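Local coordinates for Nitrate/nitrite binding protein NrtA (Synechocystis sp., PDB 2G29) that binds nitrate as the solute-binding component of the NrtABCD ABC transporter, which takes up nitrate and probably also nitrite, at residues D155-M160 with S187-P192; D168-Y173 with S207-E212; A58-P63 with L260-E265. All coordinates share one frame; numbering follows the deposited sequence.

From the N terminus, the chain passes through 58-63 between strands 36-39 and 66-69 of a sheet whose order, 2-1-3-5-4, is consistent with the type II periplasmic-binding-protein fold. It then crosses to a second five-stranded sheet before coming back. Interaction 3 closes this loop when 260-265 meets 58-63, and interactions 1 and 2 are nested inside it. Those two cross, their segments alternating as 155-160, 168-173, 187-192 and 207-212. They touch because strands 157-160 and 207-211 are neighbours in one sheet, where Ala159 bonds to Ser207 and Cys209. Interaction 3 lies on the opposite side of the chain's centre, its centre about 38 Å from that of interaction 1 and about 32 Å from that of interaction 2.

Interaction 1 of 3, residues D155-M160 with S187-P192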
ATOM      1  N   ASP A 155       3.210 -21.209  19.055  1.00 20.73           N
ATOM      2  CA  ASP A 155       3.456 -20.719  17.691  1.00 20.62           C
ATOM      3  C   ASP A 155       2.513 -19.601  17.274  1.00 18.49           C
ATOM      4  O   ASP A 155       1.685 -19.754  16.356  1.00 18.81           O
ATOM      5  CB  ASP A 155       3.394 -21.891  16.722  1.00 23.61           C
ATOM      6  CG  ASP A 155       4.418 -22.938  17.061  1.00 27.29           C
ATOM      7  OD1 ASP A 155       5.596 -22.562  17.210  1.00 30.83           O
ATOM      8  OD2 ASP A 155       4.059 -24.124  17.211  1.00 31.29           O
ATOM      9  N   PRO A 156       2.643 -18.447  17.937  1.00 17.14           N
ATOM     10  CA  PRO A 156       1.798 -17.291  17.633  1.00 15.55           C
ATOM     11  C   PRO A 156       2.039 -16.800  16.218  1.00 14.98           C
ATOM     12  O   PRO A 156       3.183 -16.687  15.760  1.00 15.63           O
ATOM     13  CB  PRO A 156       2.194 -16.249  18.687  1.00 15.05           C
ATOM     14  CG  PRO A 156       3.587 -16.639  19.107  1.00 15.49           C
ATOM     15  CD  PRO A 156       3.600 -18.150  19.025  1.00 16.45           C
ATOM     16  N   LYS A 157       0.949 -16.498  15.531  1.00 14.87           N
ATOM     17  CA  LYS A 157       1.055 -16.006  14.167  1.00 13.62           C
ATOM     18  C   LYS A 157       0.642 -14.546  14.094  1.00 11.68           C
ATOM     19  O   LYS A 157      -0.200 -14.072  14.859  1.00 12.90           O
ATOM     20  CB  LYS A 157       0.109 -16.789  13.240  1.00 15.01           C
ATOM     21  CG  LYS A 157       0.248 -18.321  13.233  1.00 17.26           C
ATOM     22  CD  LYS A 157       1.646 -18.745  12.843  1.00 19.66           C
ATOM     23  CE  LYS A 157       1.754 -20.257  12.657  1.00 22.87           C
ATOM     24  NZ  LYS A 157       3.145 -20.673  12.249  1.00 27.80           N
ATOM     25  N   VAL A 158       1.259 -13.815  13.176  1.00 12.39           N
ATOM     26  CA  VAL A 158       0.812 -12.448  12.935  1.00 12.07           C
ATOM     27  C   VAL A 158       0.517 -12.423  11.424  1.00 11.02           C
ATOM     28  O   VAL A 158       1.286 -12.973  10.608  1.00 11.53           O
ATOM     29  CB  VAL A 158       1.846 -11.386  13.316  1.00 14.98           C
ATOM     30  CG1 VAL A 158       2.232 -11.549  14.792  1.00 14.90           C
ATOM     31  CG2 VAL A 158       3.034 -11.481  12.446  1.00 16.67           C
ATOM     32  N   ALA A 159      -0.601 -11.823  11.038  1.00 11.39           N
ATOM     33  CA  ALA A 159      -0.955 -11.835   9.616  1.00 10.37           C
ATOM     34  C   ALA A 159      -0.606 -10.562   8.877  1.00 10.36           C
ATOM     35  O   ALA A 159      -0.757  -9.450   9.400  1.00 10.52           O
ATOM     36  CB  ALA A 159      -2.453 -12.100   9.438  1.00 11.51           C
ATOM     37  N   MET A 160      -0.131 -10.752   7.650  1.00  9.98           N
ATOM     38  CA  MET A 160       0.196  -9.656   6.754  1.00  9.20           C
ATOM     39  C   MET A 160      -0.387 -10.044   5.401  1.00 10.09           C
ATOM     40  O   MET A 160      -1.028 -11.093   5.256  1.00 10.64           O
ATOM     41  CB  MET A 160       1.683  -9.331   6.743  1.00 10.53           C
ATOM     42  CG  MET A 160       2.643 -10.502   6.656  1.00 10.26           C
ATOM     43  SD  MET A 160       2.633 -11.245   4.997  1.00 11.02           S
ATOM     44  CE  MET A 160       3.879 -12.588   5.212  1.00 12.77           C
ATOM     45  N   SER A 187       5.527 -16.038  13.991  1.00 15.39           N
ATOM     46  CA  SER A 187       5.687 -16.388  12.574  1.00 16.60           C
ATOM     47  C   SER A 187       4.688 -15.530  11.808  1.00 15.09           C
ATOM     48  O   SER A 187       3.607 -15.233  12.328  1.00 15.60           O
ATOM     49  CB  SER A 187       5.333 -17.859  12.309  1.00 18.50           C
ATOM     50  OG  SER A 187       6.138 -18.739  13.074  1.00 24.01           O
ATOM     51  N   THR A 188       5.061 -15.115  10.595  1.00 15.42           N
ATOM     52  CA  THR A 188       4.142 -14.348   9.774  1.00 14.41           C
ATOM     53  C   THR A 188       3.353 -15.305   8.901  1.00 14.38           C
ATOM     54  O   THR A 188       3.842 -16.379   8.512  1.00 14.68           O
ATOM     55  CB  THR A 188       4.869 -13.304   8.865  1.00 12.93           C
ATOM     56  OG1 THR A 188       5.909 -13.939   8.126  1.00 14.10           O
ATOM     57  CG2 THR A 188       5.420 -12.144   9.686  1.00 14.85           C
ATOM     58  N   ILE A 189       2.094 -14.956   8.641  1.00 10.82           N
ATOM     59  CA  ILE A 189       1.245 -15.738   7.740  1.00 11.71           C
ATOM     60  C   ILE A 189       0.596 -14.738   6.792  1.00 11.76           C
ATOM     61  O   ILE A 189       0.472 -13.557   7.129  1.00 12.03           O
ATOM     62  CB  ILE A 189       0.124 -16.545   8.454  1.00 12.00           C
ATOM     63  CG1 ILE A 189      -0.832 -15.646   9.253  1.00 12.83           C
ATOM     64  CG2 ILE A 189       0.767 -17.589   9.385  1.00 12.91           C
ATOM     65  CD1 ILE A 189      -2.097 -16.417   9.740  1.00 13.83           C
ATOM     66  N   VAL A 190       0.198 -15.204   5.610  1.00 11.51           N
ATOM     67  CA  VAL A 190      -0.476 -14.335   4.639  1.00 11.85           C
ATOM     68  C   VAL A 190      -1.981 -14.556   4.682  1.00 12.74           C
ATOM     69  O   VAL A 190      -2.427 -15.702   4.629  1.00 13.59           O
ATOM     70  CB  VAL A 190      -0.021 -14.668   3.214  1.00 10.96           C
ATOM     71  CG1 VAL A 190      -0.803 -13.822   2.202  1.00 14.01           C
ATOM     72  CG2 VAL A 190       1.469 -14.418   3.065  1.00 12.33           C
ATOM     73  N   VAL A 191      -2.747 -13.460   4.764  1.00 10.26           N
ATOM     74  CA  VAL A 191      -4.209 -13.525   4.717  1.00 10.72           C
ATOM     75  C   VAL A 191      -4.654 -12.426   3.717  1.00 10.73           C
ATOM     76  O   VAL A 191      -4.192 -11.281   3.803  1.00 11.09           O
ATOM     77  CB  VAL A 191      -4.874 -13.221   6.117  1.00  9.62           C
ATOM     78  CG1 VAL A 191      -6.387 -13.208   5.985  1.00 10.76           C
ATOM     79  CG2 VAL A 191      -4.453 -14.288   7.150  1.00 12.69           C
ATOM     80  N   PRO A 192      -5.532 -12.754   2.752  1.00  9.96           N
ATOM     81  CA  PRO A 192      -5.987 -11.709   1.806  1.00  9.44           C
ATOM     82  C   PRO A 192      -6.620 -10.552   2.605  1.00  9.91           C
ATOM     83  O   PRO A 192      -7.332 -10.782   3.585  1.00 10.49           O
ATOM     84  CB  PRO A 192      -7.033 -12.437   0.951  1.00  9.65           C
ATOM     85  CG  PRO A 192      -6.564 -13.889   0.977  1.00 11.04           C
ATOM     86  CD  PRO A 192      -6.102 -14.077   2.418  1.00 10.65           C
TER
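Val158 and Ile189, in the two parallel strands of a beta-alpha-beta unit whose helix is 166-177, meet through peptide groups, the flat groups here, since no aromatic ring takes part. Ile189 N reaches Val158 O at 2.9 Å from a position tilted 22° out of the carbonyl plane, whereas Met160 N approaches Ile189 O almost in line with the C=O bond. With Ser187 N on Pro156 O, Val158 N on Ser187 O and Val191 N on Met160 O, these make five bonds in parallel register, Lys157 opposite Ser187 through Met160 opposite Val190. Strand 187-190 is outermost in the sheet; strand 157-160, on the side away from 187-190, bonds through Ala159 to Ser207 and Cys209 of strand 207-211.

One face of the sheet carries Lys157, Ala159, Ser187 and Ile189. Bent at chi2 (-58°), the lysine chain runs across the neighbouring strand's Ile189 and Ser187, with CD 3.8 Å from Ile189 CG2 and NZ 3.6 Å from Ser187 CB. Further along, Ala159 CB packs 3.7 Å from Val191 CG2, and both residues meet Met196 of helix 196-201.

The other face, with Val158, Met160, Thr188 and Val190, is turned to helix 166-177. There Val158 CG2 lies 3.7 Å from Thr188 CG2, while Thr188 OG1 is hydrogen-bonded to Arg172 NH2. Met160 lies near the nitrate-binding His167. Its CG sits between backbone N and carbonyl carbon (chi1 45°), and a second bend swings the thioether over the neighbouring strand, where CE stands 3.7 Å from Val190 CG2 and 3.8 Å from Thr188 OG1.

Interaction 2 of 3, residues D168-Y173 with S207-E212. With NO3 (nitrate ion), chain B.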
ATOM      1  N   ASP A 168       3.681  -6.531   5.513  1.00  9.94           N
ATOM      2  CA  ASP A 168       4.673  -7.440   6.089  1.00 10.47           C
ATOM      3  C   ASP A 168       5.805  -6.547   6.656  1.00 10.25           C
ATOM      4  O   ASP A 168       6.252  -6.728   7.800  1.00 10.21           O
ATOM      5  CB  ASP A 168       5.170  -8.371   4.966  1.00 10.26           C
ATOM      6  CG  ASP A 168       6.063  -9.502   5.463  1.00 10.63           C
ATOM      7  OD1 ASP A 168       5.967  -9.892   6.647  1.00 11.11           O
ATOM      8  OD2 ASP A 168       6.831 -10.037   4.625  1.00 11.06           O
ATOM      9  N   MET A 169       6.264  -5.556   5.886  1.00 10.00           N
ATOM     10  CA  MET A 169       7.319  -4.662   6.389  1.00  8.99           C
ATOM     11  C   MET A 169       6.855  -3.848   7.604  1.00  9.77           C
ATOM     12  O   MET A 169       7.582  -3.712   8.581  1.00 10.93           O
ATOM     13  CB  MET A 169       7.782  -3.693   5.302  1.00  9.21           C
ATOM     14  CG  MET A 169       8.372  -4.322   4.044  1.00 11.13           C
ATOM     15  SD  MET A 169       9.712  -5.522   4.294  1.00 11.46           S
ATOM     16  CE  MET A 169       8.777  -7.073   4.305  1.00 12.19           C
ATOM     17  N   TRP A 170       5.616  -3.361   7.586  1.00  9.74           N
ATOM     18  CA  TRP A 170       5.169  -2.533   8.720  1.00 10.51           C
ATOM     19  C   TRP A 170       5.042  -3.340  10.005  1.00 11.15           C
ATOM     20  O   TRP A 170       5.538  -2.927  11.058  1.00 10.72           O
ATOM     21  CB  TRP A 170       3.815  -1.883   8.480  1.00 10.29           C
ATOM     22  CG  TRP A 170       3.644  -1.124   7.208  1.00  8.20           C
ATOM     23  CD1 TRP A 170       2.509  -1.107   6.451  1.00  9.19           C
ATOM     24  CD2 TRP A 170       4.619  -0.345   6.503  1.00  9.64           C
ATOM     25  NE1 TRP A 170       2.720  -0.371   5.304  1.00  9.61           N
ATOM     26  CE2 TRP A 170       4.010   0.097   5.309  1.00  9.20           C
ATOM     27  CE3 TRP A 170       5.961   0.019   6.752  1.00  9.54           C
ATOM     28  CZ2 TRP A 170       4.678   0.883   4.360  1.00 10.65           C
ATOM     29  CZ3 TRP A 170       6.632   0.793   5.823  1.00 10.90           C
ATOM     30  CH2 TRP A 170       5.992   1.222   4.629  1.00 12.00           C
ATOM     31  N   ILE A 171       4.381  -4.487   9.939  1.00  9.99           N
ATOM     32  CA  ILE A 171       4.225  -5.263  11.160  1.00  9.12           C
ATOM     33  C   ILE A 171       5.551  -5.831  11.677  1.00 10.17           C
ATOM     34  O   ILE A 171       5.761  -5.862  12.883  1.00 11.29           O
ATOM     35  CB  ILE A 171       3.082  -6.336  10.992  1.00 10.15           C
ATOM     36  CG1 ILE A 171       2.494  -6.655  12.366  1.00 10.81           C
ATOM     37  CG2 ILE A 171       3.585  -7.591  10.302  1.00 11.95           C
ATOM     38  CD1 ILE A 171       1.188  -7.439  12.283  1.00 12.38           C
ATOM     39  N   ARG A 172       6.441  -6.252  10.784  1.00  9.88           N
ATOM     40  CA  ARG A 172       7.756  -6.736  11.211  1.00 10.45           C
ATOM     41  C   ARG A 172       8.558  -5.590  11.817  1.00 11.55           C
ATOM     42  O   ARG A 172       9.296  -5.791  12.790  1.00 11.73           O
ATOM     43  CB  ARG A 172       8.548  -7.300  10.043  1.00 11.00           C
ATOM     44  CG  ARG A 172       8.045  -8.639   9.559  1.00 12.52           C
ATOM     45  CD  ARG A 172       8.809  -9.093   8.333  1.00 10.95           C
ATOM     46  NE  ARG A 172       8.381 -10.448   7.971  1.00 11.71           N
ATOM     47  CZ  ARG A 172       9.171 -11.526   8.014  1.00 12.50           C
ATOM     48  NH1 ARG A 172      10.455 -11.428   8.379  1.00 16.14           N
ATOM     49  NH2 ARG A 172       8.639 -12.721   7.776  1.00 13.54           N
ATOM     50  N   TYR A 173       8.447  -4.381  11.267  1.00  9.89           N
ATOM     51  CA  TYR A 173       9.206  -3.247  11.811  1.00 10.37           C
ATOM     52  C   TYR A 173       8.754  -2.926  13.236  1.00 10.87           C
ATOM     53  O   TYR A 173       9.571  -2.697  14.142  1.00 11.22           O
ATOM     54  CB  TYR A 173       9.023  -2.013  10.888  1.00 11.11           C
ATOM     55  CG  TYR A 173       9.948  -0.873  11.197  1.00 10.99           C
ATOM     56  CD1 TYR A 173      11.127  -0.701  10.470  1.00 10.62           C
ATOM     57  CD2 TYR A 173       9.716  -0.031  12.302  1.00 12.19           C
ATOM     58  CE1 TYR A 173      12.060   0.277  10.828  1.00 10.01           C
ATOM     59  CE2 TYR A 173      10.669   0.924  12.682  1.00 10.95           C
ATOM     60  CZ  TYR A 173      11.826   1.076  11.950  1.00  9.42           C
ATOM     61  OH  TYR A 173      12.850   1.959  12.307  1.00 11.55           O
ATOM     62  N   SER A 207      -2.212 -10.870  15.833  1.00 12.58           N
ATOM     63  CA  SER A 207      -2.113  -9.476  15.378  1.00 11.82           C
ATOM     64  C   SER A 207      -2.111  -9.494  13.854  1.00 11.76           C
ATOM     65  O   SER A 207      -1.795 -10.518  13.250  1.00 11.70           O
ATOM     66  CB  SER A 207      -0.776  -8.867  15.893  1.00 12.28           C
ATOM     67  OG  SER A 207      -0.618  -7.507  15.533  1.00 11.61           O
ATOM     68  N   PHE A 208      -2.434  -8.354  13.245  1.00 10.80           N
ATOM     69  CA  PHE A 208      -2.440  -8.280  11.794  1.00 10.35           C
ATOM     70  C   PHE A 208      -2.292  -6.853  11.294  1.00 10.04           C
ATOM     71  O   PHE A 208      -2.635  -5.892  11.995  1.00 10.85           O
ATOM     72  CB  PHE A 208      -3.701  -8.948  11.194  1.00 10.63           C
ATOM     73  CG  PHE A 208      -5.027  -8.298  11.570  1.00 10.37           C
ATOM     74  CD1 PHE A 208      -5.683  -7.482  10.646  1.00 10.47           C
ATOM     75  CD2 PHE A 208      -5.682  -8.595  12.787  1.00 11.55           C
ATOM     76  CE1 PHE A 208      -6.988  -6.983  10.928  1.00 11.35           C
ATOM     77  CE2 PHE A 208      -6.950  -8.100  13.052  1.00 12.53           C
ATOM     78  CZ  PHE A 208      -7.616  -7.285  12.111  1.00 13.40           C
ATOM     79  N   CYS A 209      -1.820  -6.721  10.065  1.00 10.18           N
ATOM     80  CA  CYS A 209      -1.635  -5.419   9.448  1.00 10.10           C
ATOM     81  C   CYS A 209      -2.315  -5.454   8.091  1.00 10.98           C
ATOM     82  O   CYS A 209      -2.053  -6.374   7.293  1.00 10.57           O
ATOM     83  CB  CYS A 209      -0.142  -5.128   9.305  1.00 10.86           C
ATOM     84  SG  CYS A 209       0.206  -3.487   8.654  1.00 10.91           S
ATOM     85  N   VAL A 210      -3.162  -4.445   7.831  1.00 10.22           N
ATOM     86  CA  VAL A 210      -3.967  -4.403   6.596  1.00 11.05           C
ATOM     87  C   VAL A 210      -4.426  -2.951   6.385  1.00  9.80           C
ATOM     88  O   VAL A 210      -4.458  -2.173   7.320  1.00 10.30           O
ATOM     89  CB  VAL A 210      -5.208  -5.341   6.765  1.00 10.91           C
ATOM     90  CG1 VAL A 210      -6.119  -4.817   7.897  1.00 11.42           C
ATOM     91  CG2 VAL A 210      -6.014  -5.469   5.477  1.00 11.70           C
ATOM     92  N   GLY A 211      -4.735  -2.573   5.152  1.00  9.87           N
ATOM     93  CA  GLY A 211      -5.186  -1.196   4.931  1.00  9.46           C
ATOM     94  C   GLY A 211      -6.672  -0.970   5.179  1.00 10.23           C
ATOM     95  O   GLY A 211      -7.472  -1.918   5.349  1.00 10.84           O
ATOM     96  N   GLU A 212      -7.039   0.321   5.268  1.00 10.33           N
ATOM     97  CA  GLU A 212      -8.449   0.668   5.453  1.00 10.57           C
ATOM     98  C   GLU A 212      -9.237   0.011   4.307  1.00  9.62           C
ATOM     99  O   GLU A 212      -8.736  -0.126   3.179  1.00 10.09           O
ATOM    100  CB  GLU A 212      -8.634   2.179   5.405  1.00 10.13           C
ATOM    101  CG  GLU A 212      -7.934   2.996   6.510  1.00  8.82           C
ATOM    102  CD  GLU A 212      -8.399   2.704   7.949  1.00  9.48           C
ATOM    103  OE1 GLU A 212      -9.384   1.944   8.162  1.00 11.68           O
ATOM    104  OE2 GLU A 212      -7.781   3.288   8.867  1.00 11.00           O
TER
HETATM  105  N   NO3 B 700      -3.889  -3.899   2.246  1.00 13.58           N
HETATM  106  O1  NO3 B 700      -3.910  -2.536   2.323  1.00 11.55           O
HETATM  107  O2  NO3 B 700      -4.375  -4.840   3.091  1.00 13.12           O
HETATM  108  O3  NO3 B 700      -3.166  -4.483   1.045  1.00 12.31           O
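Ile171 and Cys209 bring helix 166-177 onto strand 207-211, a buried alpha-on-sheet packing in the domain that supplies Gly211 to the nitrate site. The short axes approach to 8.1 Å. Ile171 and Cys209 share the contact almost equally. With Ile171 CG1 anti to the backbone N (chi1 -154°) and the chain extended beyond it, CD1 reaches toward the start of the strand, 3.7 Å from Phe208 C and from Ser207 OG, the latter hydrogen-bonded to Gln129 O. At the root of the same side chain, Ile171 CB is 3.8 Å from Cys209 CB.

Cys209 points its thiol to the tryptophan instead. SG is anti to the backbone N and lies in the plane of the Trp170 indole, at the edge of the ring, 4.0 Å from Trp170 CD1. This is a sulfur-aromatic contact made from the edge, not over a face. The indole is also held by Trp170 NE1, bonded to Glu239 OE1.

On the far side of the helix, Arg172 NE makes a salt bridge at 2.8 Å to Asp168 OD1, one turn back; the NE comes in from above the carboxylate plane, 39° out of it.

Beyond Cys209 the strand ends at the anion, which Trp73 and Lys240 also bind. Gly211 N bonds nitrate O2 at 3.1 Å with a nearly straight N-H...O angle of 168°, and nitrate O1 only weakly.

Interaction 3 of 3, residues A58-P63 with L260-E265; sequences AKYGMP and LMAVME
Met261 is the first residue of 260-265 to meet the other segment, and it does so over the Tyr60 ring. Its CB stands 4.0 Å from the ring centroid, only 9° off the normal, a CH-pi contact. The bend at chi3 (-68°) brings CE to 3.7 Å from Tyr60 CD2, while SD lies obliquely to the ring in a Met-aromatic contact. The opposite face of the ring is met by Lys59 CG, offset toward the rim.

Ala262 follows, its CB 3.8 Å from Tyr60 CD1. Here the long helix 253-271 packs against the end of helix 56-59, which stops in a Schellman motif: Gly61, with positive phi, is the C-prime residue, Gly61 N bonds Ala58 O and Met62 N bonds Tyr57 O. Tyr60, the first residue to leave helical geometry, lays its ring against helix 253-271.

One turn on, Glu265 gathers the polar ends. Its OE1 takes Lys59 NZ at 2.8 Å on the syn lone pair, a salt bridge made by a fully extended lysine. Lying at the ring edge, in plane, Glu265 OE1 also accepts a weak hydrogen bond from Tyr60 OH at 3.0 Å, with carboxylate and ring planes 85° apart.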
ATOM      1  N   ALA A  58     -12.428   8.088 -19.358  1.00 19.46           N
ATOM      2  CA  ALA A  58     -13.089   8.454 -20.604  1.00 20.29           C
ATOM      3  C   ALA A  58     -12.642   9.830 -21.059  1.00 20.24           C
ATOM      4  O   ALA A  58     -12.470  10.055 -22.246  1.00 21.86           O
ATOM      5  CB  ALA A  58     -14.611   8.402 -20.415  1.00 20.91           C
ATOM      6  N   LYS A  59     -12.450  10.737 -20.109  1.00 21.05           N
ATOM      7  CA  LYS A  59     -11.979  12.076 -20.422  1.00 21.61           C
ATOM      8  C   LYS A  59     -10.650  11.994 -21.196  1.00 21.68           C
ATOM      9  O   LYS A  59     -10.388  12.823 -22.071  1.00 22.44           O
ATOM     10  CB  LYS A  59     -11.835  12.888 -19.132  1.00 22.51           C
ATOM     11  CG  LYS A  59     -11.294  14.299 -19.326  1.00 24.82           C
ATOM     12  CD  LYS A  59     -11.260  15.076 -18.029  1.00 26.99           C
ATOM     13  CE  LYS A  59     -10.562  16.400 -18.216  1.00 27.09           C
ATOM     14  NZ  LYS A  59     -10.503  17.151 -16.948  1.00 30.22           N
ATOM     15  N   TYR A  60      -9.816  10.999 -20.891  1.00 20.55           N
ATOM     16  CA  TYR A  60      -8.553  10.829 -21.608  1.00 20.36           C
ATOM     17  C   TYR A  60      -8.544   9.762 -22.718  1.00 20.78           C
ATOM     18  O   TYR A  60      -7.534   9.107 -22.954  1.00 20.69           O
ATOM     19  CB  TYR A  60      -7.393  10.594 -20.603  1.00 21.16           C
ATOM     20  CG  TYR A  60      -7.188  11.806 -19.732  1.00 21.03           C
ATOM     21  CD1 TYR A  60      -7.812  11.914 -18.495  1.00 21.30           C
ATOM     22  CD2 TYR A  60      -6.536  12.944 -20.237  1.00 21.39           C
ATOM     23  CE1 TYR A  60      -7.827  13.112 -17.795  1.00 22.11           C
ATOM     24  CE2 TYR A  60      -6.547  14.142 -19.536  1.00 20.65           C
ATOM     25  CZ  TYR A  60      -7.197  14.232 -18.322  1.00 22.67           C
ATOM     26  OH  TYR A  60      -7.262  15.445 -17.643  1.00 23.10           O
ATOM     27  N   GLY A  61      -9.687   9.579 -23.387  1.00 20.28           N
ATOM     28  CA  GLY A  61      -9.767   8.675 -24.517  1.00 20.74           C
ATOM     29  C   GLY A  61      -9.767   7.177 -24.317  1.00 21.73           C
ATOM     30  O   GLY A  61      -9.560   6.413 -25.267  1.00 22.29           O
ATOM     31  N   MET A  62     -10.039   6.757 -23.087  1.00 21.57           N
ATOM     32  CA  MET A  62     -10.059   5.347 -22.765  1.00 22.59           C
ATOM     33  C   MET A  62     -11.316   5.073 -21.980  1.00 22.08           C
ATOM     34  O   MET A  62     -11.284   4.818 -20.775  1.00 22.35           O
ATOM     35  CB  MET A  62      -8.802   5.006 -21.968  1.00 23.28           C
ATOM     36  CG  MET A  62      -7.560   5.142 -22.856  1.00 22.16           C
ATOM     37  SD  MET A  62      -6.121   4.688 -22.000  1.00 23.35           S
ATOM     38  CE  MET A  62      -6.182   2.900 -22.279  1.00 20.79           C
ATOM     39  N   PRO A  63     -12.470   5.146 -22.652  1.00 22.18           N
ATOM     40  CA  PRO A  63     -13.707   4.888 -21.925  1.00 22.18           C
ATOM     41  C   PRO A  63     -14.016   3.408 -21.708  1.00 22.64           C
ATOM     42  O   PRO A  63     -15.050   3.105 -21.122  1.00 23.80           O
ATOM     43  CB  PRO A  63     -14.760   5.558 -22.796  1.00 23.80           C
ATOM     44  CG  PRO A  63     -14.231   5.345 -24.149  1.00 22.24           C
ATOM     45  CD  PRO A  63     -12.756   5.648 -24.008  1.00 23.22           C
ATOM     46  N   LEU A 260      -2.455   7.454 -16.791  1.00 13.58           N
ATOM     47  CA  LEU A 260      -1.788   8.157 -15.713  1.00 13.43           C
ATOM     48  C   LEU A 260      -2.444   9.490 -15.429  1.00 13.73           C
ATOM     49  O   LEU A 260      -2.660   9.830 -14.299  1.00 13.99           O
ATOM     50  CB  LEU A 260      -0.300   8.350 -16.026  1.00 15.69           C
ATOM     51  CG  LEU A 260       0.757   7.913 -15.017  1.00 21.69           C
ATOM     52  CD1 LEU A 260       2.066   8.589 -15.392  1.00 16.46           C
ATOM     53  CD2 LEU A 260       0.358   8.183 -13.553  1.00 14.53           C
ATOM     54  N   MET A 261      -2.760  10.250 -16.480  1.00 13.62           N
ATOM     55  CA  MET A 261      -3.404  11.540 -16.255  1.00 14.73           C
ATOM     56  C   MET A 261      -4.789  11.329 -15.632  1.00 14.13           C
ATOM     57  O   MET A 261      -5.174  12.090 -14.747  1.00 14.72           O
ATOM     58  CB  MET A 261      -3.521  12.317 -17.569  1.00 15.51           C
ATOM     59  CG  MET A 261      -2.141  12.716 -18.114  1.00 15.12           C
ATOM     60  SD  MET A 261      -2.211  13.833 -19.574  1.00 17.84           S
ATOM     61  CE  MET A 261      -2.848  12.793 -20.656  1.00 17.48           C
ATOM     62  N   ALA A 262      -5.521  10.312 -16.072  1.00 15.02           N
ATOM     63  CA  ALA A 262      -6.833  10.038 -15.491  1.00 15.06           C
ATOM     64  C   ALA A 262      -6.688   9.694 -14.013  1.00 14.18           C
ATOM     65  O   ALA A 262      -7.461  10.178 -13.180  1.00 15.65           O
ATOM     66  CB  ALA A 262      -7.502   8.899 -16.216  1.00 14.87           C
ATOM     67  N   VAL A 263      -5.680   8.882 -13.683  1.00 15.37           N
ATOM     68  CA  VAL A 263      -5.468   8.524 -12.273  1.00 14.66           C
ATOM     69  C   VAL A 263      -5.062   9.749 -11.424  1.00 14.06           C
ATOM     70  O   VAL A 263      -5.495   9.904 -10.290  1.00 13.93           O
ATOM     71  CB  VAL A 263      -4.400   7.399 -12.161  1.00 14.97           C
ATOM     72  CG1 VAL A 263      -3.946   7.205 -10.699  1.00 15.16           C
ATOM     73  CG2 VAL A 263      -5.010   6.068 -12.664  1.00 14.85           C
ATOM     74  N   MET A 264      -4.229  10.631 -11.963  1.00 13.22           N
ATOM     75  CA  MET A 264      -3.833  11.828 -11.243  1.00 15.11           C
ATOM     76  C   MET A 264      -5.037  12.736 -10.952  1.00 15.02           C
ATOM     77  O   MET A 264      -5.162  13.296  -9.854  1.00 16.02           O
ATOM     78  CB  MET A 264      -2.847  12.629 -12.076  1.00 17.94           C
ATOM     79  CG  MET A 264      -1.494  12.039 -12.132  1.00 18.47           C
ATOM     80  SD  MET A 264      -0.418  13.060 -13.174  1.00 22.91           S
ATOM     81  CE  MET A 264       0.972  12.152 -12.985  1.00 20.30           C
ATOM     82  N   GLU A 265      -5.904  12.917 -11.948  1.00 16.44           N
ATOM     83  CA  GLU A 265      -7.073  13.760 -11.700  1.00 16.91           C
ATOM     84  C   GLU A 265      -7.970  13.078 -10.672  1.00 16.07           C
ATOM     85  O   GLU A 265      -8.522  13.742  -9.822  1.00 15.95           O
ATOM     86  CB  GLU A 265      -7.854  14.008 -12.984  1.00 19.99           C
ATOM     87  CG  GLU A 265      -7.152  14.964 -13.950  1.00 24.41           C
ATOM     88  CD  GLU A 265      -8.138  15.938 -14.557  1.00 27.02           C
ATOM     89  OE1 GLU A 265      -9.062  15.483 -15.256  1.00 29.18           O
ATOM     90  OE2 GLU A 265      -7.996  17.156 -14.322  1.00 32.38           O
TER